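Local coordinates for fibrinogen-binding protein (Staphylococcus aureus subsp. aureus, PDB 3T49) that probably inhibits the complement C3 convertases of the host, as a secreted virulence factor of the staphylococcal complement inhibitor (SCIN) family, at residues 17-22 and 62-67. Sequence-based numbering, arbitrary orientation.
Sequences NVYALA and KIYKEI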
loop_
_atom_site.group_PDB
_atom_site.type_symbol
_atom_site.label_atom_id
_atom_site.label_comp_id
_atom_site.label_asym_id
_atom_site.label_seq_id
_atom_site.Cartn_x
_atom_site.Cartn_y
_atom_site.Cartn_z
ATOM N N ASN A 17 0.159 -1.321 7.870
ATOM C CA ASN A 17 1.101 -1.293 8.996
ATOM C C ASN A 17 1.784 -2.642 9.233
ATOM O O ASN A 17 2.942 -2.720 9.587
ATOM C CB ASN A 17 0.408 -0.799 10.275
ATOM C CG ASN A 17 -0.011 0.663 10.196
ATOM O OD1 ASN A 17 0.757 1.517 9.781
ATOM N ND2 ASN A 17 -1.244 0.943 10.574
ATOM N N VAL A 18 1.036 -3.719 9.020
ATOM C CA VAL A 18 1.570 -5.060 9.093
ATOM C C VAL A 18 2.688 -5.214 8.048
ATOM O O VAL A 18 3.783 -5.711 8.341
ATOM C CB VAL A 18 0.437 -6.109 8.887
ATOM C CG1 VAL A 18 0.971 -7.441 8.460
ATOM C CG2 VAL A 18 -0.368 -6.268 10.185
ATOM N N TYR A 19 2.427 -4.815 6.805
ATOM C CA TYR A 19 3.438 -4.932 5.783
ATOM C C TYR A 19 4.632 -4.033 6.086
ATOM O O TYR A 19 5.758 -4.443 5.836
ATOM C CB TYR A 19 2.857 -4.651 4.373
ATOM C CG TYR A 19 2.323 -5.896 3.706
ATOM C CD1 TYR A 19 1.046 -6.362 3.966
ATOM C CD2 TYR A 19 3.128 -6.647 2.872
ATOM C CE1 TYR A 19 0.566 -7.534 3.393
ATOM C CE2 TYR A 19 2.663 -7.811 2.308
ATOM C CZ TYR A 19 1.395 -8.240 2.570
ATOM O OH TYR A 19 0.908 -9.409 2.003
ATOM N N ALA A 20 4.406 -2.854 6.651
ATOM C CA ALA A 20 5.527 -1.971 7.005
ATOM C C ALA A 20 6.406 -2.601 8.063
ATOM O O ALA A 20 7.636 -2.473 8.003
ATOM C CB ALA A 20 5.016 -0.594 7.465
ATOM N N LEU A 21 5.813 -3.296 9.026
ATOM C CA LEU A 21 6.606 -4.021 10.033
ATOM C C LEU A 21 7.438 -5.125 9.387
ATOM O O LEU A 21 8.657 -5.259 9.654
ATOM C CB LEU A 21 5.714 -4.613 11.136
ATOM C CG LEU A 21 5.135 -3.575 12.088
ATOM C CD1 LEU A 21 4.027 -4.143 12.922
ATOM C CD2 LEU A 21 6.233 -3.005 13.005
ATOM N N ALA A 22 6.820 -5.949 8.543
ATOM C CA ALA A 22 7.526 -7.002 7.848
ATOM C C ALA A 22 8.668 -6.445 6.997
ATOM O O ALA A 22 9.732 -7.042 6.900
ATOM C CB ALA A 22 6.542 -7.786 6.950
ATOM N N LYS A 62 1.053 -3.864 -5.679
ATOM C CA LYS A 62 2.367 -4.151 -6.248
ATOM C C LYS A 62 3.403 -4.347 -5.119
ATOM O O LYS A 62 4.180 -5.318 -5.142
ATOM C CB LYS A 62 2.814 -3.024 -7.180
ATOM C CG LYS A 62 4.183 -3.231 -7.839
ATOM C CD LYS A 62 4.501 -2.040 -8.769
ATOM C CE LYS A 62 5.821 -2.213 -9.511
ATOM N NZ LYS A 62 6.976 -1.871 -8.638
ATOM N N ILE A 63 3.465 -3.421 -4.158
ATOM C CA ILE A 63 4.492 -3.506 -3.113
ATOM C C ILE A 63 4.221 -4.692 -2.169
ATOM O O ILE A 63 5.163 -5.357 -1.724
ATOM C CB ILE A 63 4.671 -2.149 -2.354
ATOM C CG1 ILE A 63 6.015 -2.089 -1.596
ATOM C CG2 ILE A 63 3.499 -1.876 -1.395
ATOM C CD1 ILE A 63 7.233 -2.055 -2.496
ATOM N N TYR A 64 2.964 -5.013 -1.880
ATOM C CA TYR A 64 2.663 -6.167 -1.049
ATOM C C TYR A 64 3.110 -7.443 -1.749
ATOM O O TYR A 64 3.644 -8.345 -1.110
ATOM C CB TYR A 64 1.161 -6.254 -0.748
ATOM C CG TYR A 64 0.588 -5.148 0.109
ATOM C CD1 TYR A 64 1.384 -4.229 0.786
ATOM C CD2 TYR A 64 -0.783 -5.038 0.245
ATOM C CE1 TYR A 64 0.816 -3.232 1.564
ATOM C CE2 TYR A 64 -1.354 -4.057 1.026
ATOM C CZ TYR A 64 -0.558 -3.149 1.678
ATOM O OH TYR A 64 -1.130 -2.153 2.455
ATOM N N LYS A 65 2.863 -7.571 -3.053
ATOM C CA LYS A 65 3.287 -8.753 -3.821
ATOM C C LYS A 65 4.804 -8.855 -3.817
ATOM O O LYS A 65 5.342 -9.969 -3.658
ATOM C CB LYS A 65 2.741 -8.678 -5.246
ATOM C CG LYS A 65 3.050 -9.944 -6.038
ATOM C CD LYS A 65 2.311 -9.931 -7.383
ATOM C CE LYS A 65 2.431 -11.311 -8.059
ATOM N NZ LYS A 65 1.812 -11.368 -9.405
ATOM N N GLU A 66 5.504 -7.740 -4.016
ATOM C CA GLU A 66 6.973 -7.740 -3.996
ATOM C C GLU A 66 7.507 -8.227 -2.651
ATOM O O GLU A 66 8.444 -9.046 -2.599
ATOM C CB GLU A 66 7.553 -6.368 -4.347
ATOM C CG GLU A 66 7.424 -6.084 -5.819
ATOM C CD GLU A 66 7.563 -4.645 -6.217
ATOM O OE1 GLU A 66 7.427 -3.758 -5.371
ATOM O OE2 GLU A 66 7.737 -4.392 -7.435
ATOM N N ILE A 67 6.919 -7.740 -1.571
ATOM C CA ILE A 67 7.358 -8.115 -0.239
ATOM C C ILE A 67 7.067 -9.583 0.005
ATOM O O ILE A 67 7.953 -10.320 0.485
ATOM C CB ILE A 67 6.699 -7.219 0.810
ATOM C CG1 ILE A 67 7.284 -5.802 0.720
ATOM C CG2 ILE A 67 6.891 -7.797 2.194
ATOM C CD1 ILE A 67 6.474 -4.776 1.497
#
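Y64 meets Y19 ring on ring, and this stack carries most of the contact between the short helix 16-22 and the long helix 50-72. The planes are inclined at 19° and the centroids lie 4.1 Å apart, so this is a nearly parallel face-to-face stack. Overlap is displaced toward the rims: Y64 CD1 lies over one face of the Y19 ring, 3.5 Å from Y19 CG, while Y19 CD1 sits over a face of the Y64 ring. The first carbon of the Y64 side chain joins in. Y64 CB stands 4.0 Å from the centroid of the Y19 ring, 23° off its normal, a CH-pi contact on the same face. With CG anti to the carbonyl carbon (chi1 -66°), the Y64 ring runs back toward the start of its own helix, and its hydroxyl hydrogen-bonds to L12 O. Y64 OH thereby joins helix 50-72 to helix 5-13, the earlier part of the broken first helix of the three-helix bundle known from SCIN proteins. The backbone of Y64 also comes close, its O 3.6 Å from Y19 CE2.

One turn on, I67 packs against one edge of the Y19 ring, at CD2. Its CG2 lies near the ring plane, 4.0 Å from Y19 CD2, and its CD1 comes 4.1 Å from the same carbon. The I67 side chain also touches I34 of helix 28-47, so it packs against two helices at once.

Y19 is thus covered by Y64 over one face and by I67 at one edge, while its hydroxyl hydrogen-bonds to D68 OD1, just past I67. Direct packing between 17-22 and 62-67 is aromatic and aliphatic; the two phenol hydroxyls reach past these carbon surfaces to D68 and L12, and those hydrogen bonds probably help hold the two rings in their stack.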